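Local atomic coordinates of putative fusidic acid resistance protein (Staphylococcus aureus, PDB entry 2YB5), a protein that confers resistance to the antibiotic fusidic acid, probably by binding elongation factor G and promoting its clearance from the ribosome. Residues A[134-137]-A[141-144]. Sequence-based numbering, arbitrary orientation.
Sequences VYKN and KFEG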
ATOM      1  N   VAL A 134       3.010  -8.808   8.337  1.00 28.23           N
ATOM      2  CA  VAL A 134       2.275  -9.946   7.804  1.00 29.08           C
ATOM      3  C   VAL A 134       1.639  -9.538   6.471  1.00 29.32           C
ATOM      4  O   VAL A 134       1.167  -8.407   6.313  1.00 28.75           O
ATOM      5  CB  VAL A 134       1.197 -10.454   8.807  1.00 29.04           C
ATOM      6  CG1 VAL A 134       0.279 -11.504   8.180  1.00 29.11           C
ATOM      7  CG2 VAL A 134       1.877 -11.020  10.075  1.00 29.09           C
ATOM      8  N   TYR A 135       1.660 -10.470   5.524  1.00 30.58           N
ATOM      9  CA  TYR A 135       1.162 -10.267   4.169  1.00 31.86           C
ATOM     10  C   TYR A 135       0.815 -11.608   3.515  1.00 33.13           C
ATOM     11  O   TYR A 135       1.135 -12.687   4.044  1.00 31.96           O
ATOM     12  CB  TYR A 135       2.213  -9.525   3.323  1.00 32.08           C
ATOM     13  CG  TYR A 135       3.528 -10.276   3.215  1.00 33.30           C
ATOM     14  CD1 TYR A 135       3.731 -11.200   2.198  1.00 35.63           C
ATOM     15  CD2 TYR A 135       4.553 -10.085   4.142  1.00 32.05           C
ATOM     16  CE1 TYR A 135       4.923 -11.902   2.096  1.00 36.41           C
ATOM     17  CE2 TYR A 135       5.733 -10.796   4.062  1.00 32.49           C
ATOM     18  CZ  TYR A 135       5.910 -11.700   3.027  1.00 34.40           C
ATOM     19  OH  TYR A 135       7.060 -12.418   2.905  1.00 36.36           O
ATOM     20  N   LYS A 136       0.147 -11.520   2.370  1.00 34.96           N
ATOM     21  CA  LYS A 136      -0.125 -12.678   1.516  1.00 37.31           C
ATOM     22  C   LYS A 136       0.927 -12.743   0.417  1.00 38.57           C
ATOM     23  O   LYS A 136       1.242 -11.723  -0.193  1.00 37.76           O
ATOM     24  CB  LYS A 136      -1.498 -12.550   0.869  1.00 38.34           C
ATOM     25  CG  LYS A 136      -2.667 -12.683   1.822  1.00 39.62           C
ATOM     26  CD  LYS A 136      -2.877 -14.110   2.290  1.00 42.87           C
ATOM     27  CE  LYS A 136      -4.256 -14.302   2.912  1.00 43.09           C
ATOM     28  NZ  LYS A 136      -5.317 -14.532   1.879  1.00 45.11           N
ATOM     29  N   ASN A 137       1.453 -13.938   0.154  1.00 40.68           N
ATOM     30  CA  ASN A 137       2.438 -14.122  -0.912  1.00 43.14           C
ATOM     31  C   ASN A 137       1.779 -14.351  -2.281  1.00 45.57           C
ATOM     32  O   ASN A 137       0.556 -14.332  -2.404  1.00 45.52           O
ATOM     33  CB  ASN A 137       3.427 -15.257  -0.572  1.00 43.86           C
ATOM     34  CG  ASN A 137       2.762 -16.609  -0.467  1.00 45.15           C
ATOM     35  OD1 ASN A 137       1.695 -16.828  -1.026  1.00 46.98           O
ATOM     36  ND2 ASN A 137       3.401 -17.533   0.247  1.00 45.10           N
ATOM     37  N   LYS A 141      -1.086 -17.026   0.221  1.00 46.17           N
ATOM     38  CA  LYS A 141      -0.993 -17.510   1.604  1.00 44.76           C
ATOM     39  C   LYS A 141      -0.156 -16.592   2.480  1.00 42.53           C
ATOM     40  O   LYS A 141       0.691 -15.825   1.989  1.00 41.54           O
ATOM     41  CB  LYS A 141      -0.508 -18.958   1.691  1.00 46.18           C
ATOM     42  CG  LYS A 141       0.791 -19.279   1.003  1.00 48.80           C
ATOM     43  CD  LYS A 141       0.956 -20.799   0.834  1.00 51.84           C
ATOM     44  CE  LYS A 141       2.175 -21.138  -0.023  1.00 54.06           C
ATOM     45  NZ  LYS A 141       3.440 -20.552   0.522  1.00 52.49           N
ATOM     46  N   PHE A 142      -0.416 -16.685   3.783  1.00 40.58           N
ATOM     47  CA  PHE A 142       0.164 -15.775   4.745  1.00 38.87           C
ATOM     48  C   PHE A 142       1.636 -16.075   4.941  1.00 38.67           C
ATOM     49  O   PHE A 142       2.034 -17.228   5.074  1.00 38.72           O
ATOM     50  CB  PHE A 142      -0.554 -15.863   6.098  1.00 38.48           C
ATOM     51  CG  PHE A 142      -1.889 -15.175   6.135  1.00 37.65           C
ATOM     52  CD1 PHE A 142      -2.004 -13.819   5.829  1.00 37.62           C
ATOM     53  CD2 PHE A 142      -3.028 -15.874   6.537  1.00 38.39           C
ATOM     54  CE1 PHE A 142      -3.247 -13.171   5.883  1.00 38.08           C
ATOM     55  CE2 PHE A 142      -4.272 -15.243   6.601  1.00 38.08           C
ATOM     56  CZ  PHE A 142      -4.383 -13.886   6.267  1.00 38.44           C
ATOM     57  N   GLU A 143       2.438 -15.019   4.902  1.00 37.57           N
ATOM     58  CA  GLU A 143       3.818 -15.056   5.343  1.00 37.62           C
ATOM     59  C   GLU A 143       3.995 -13.932   6.347  1.00 35.88           C
ATOM     60  O   GLU A 143       3.156 -13.032   6.441  1.00 34.97           O
ATOM     61  CB  GLU A 143       4.782 -14.866   4.168  1.00 38.57           C
ATOM     62  CG  GLU A 143       5.005 -16.133   3.359  1.00 42.49           C
ATOM     63  CD  GLU A 143       5.815 -15.900   2.105  1.00 45.15           C
ATOM     64  OE1 GLU A 143       6.275 -14.753   1.880  1.00 47.15           O
ATOM     65  OE2 GLU A 143       5.982 -16.873   1.340  1.00 47.38           O
ATOM     66  N   GLY A 144       5.087 -13.995   7.095  1.00 35.39           N
ATOM     67  CA  GLY A 144       5.400 -12.986   8.080  1.00 34.33           C
ATOM     68  C   GLY A 144       6.891 -12.917   8.349  1.00 35.02           C
ATOM     69  O   GLY A 144       7.632 -13.903   8.183  1.00 35.50           O
TER
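Tyr135 and Glu143 form a hydrogen-bonded pair in the antiparallel β-hairpin of strands 130-136 and 142-149, part of the treble-clef zinc-finger domain. Their backbones exchange two bonds, Tyr135 N to Glu143 O (3.1 Å) and Glu143 N to Tyr135 O (2.8 Å). Near the turn, Asn137 N donates to Lys141 O (2.7 Å), while Asn137 OD1 accepts Lys141 N from above its carbonyl plane (3.1 Å).

Two side-chain donors meet on the Glu143 carboxylate. Tyr135 OH donates to the anti lone pair of OE1 (Glu143) at 2.7 Å; Tyr135 CG sits between its backbone N and carbonyl carbon (chi1 60°), bringing the ring over the neighbouring strand, with Glu143 O over one face near the rim and Glu143 CB close to CZ. Asn137 ND2 reaches OE2 of Glu143 (2.9 Å) from above the carboxylate plane, the amide standing nearly perpendicular to it.

On the face of Val134, Lys136 and Phe142, Lys136 bends at chi2 (-73°) and lays CE over the Phe142 ring, 3.5 Å from its centroid, a CH-pi contact; NZ, salt-bridged to Asp140, adds a longer cation-pi contact. Val134 CG1 meets the ring obliquely, and helix 92-98 packs against Val134 and Phe142.

A donor on each oxygen should restrict carboxylate rotation and probably favours the anion, tying strand to turn.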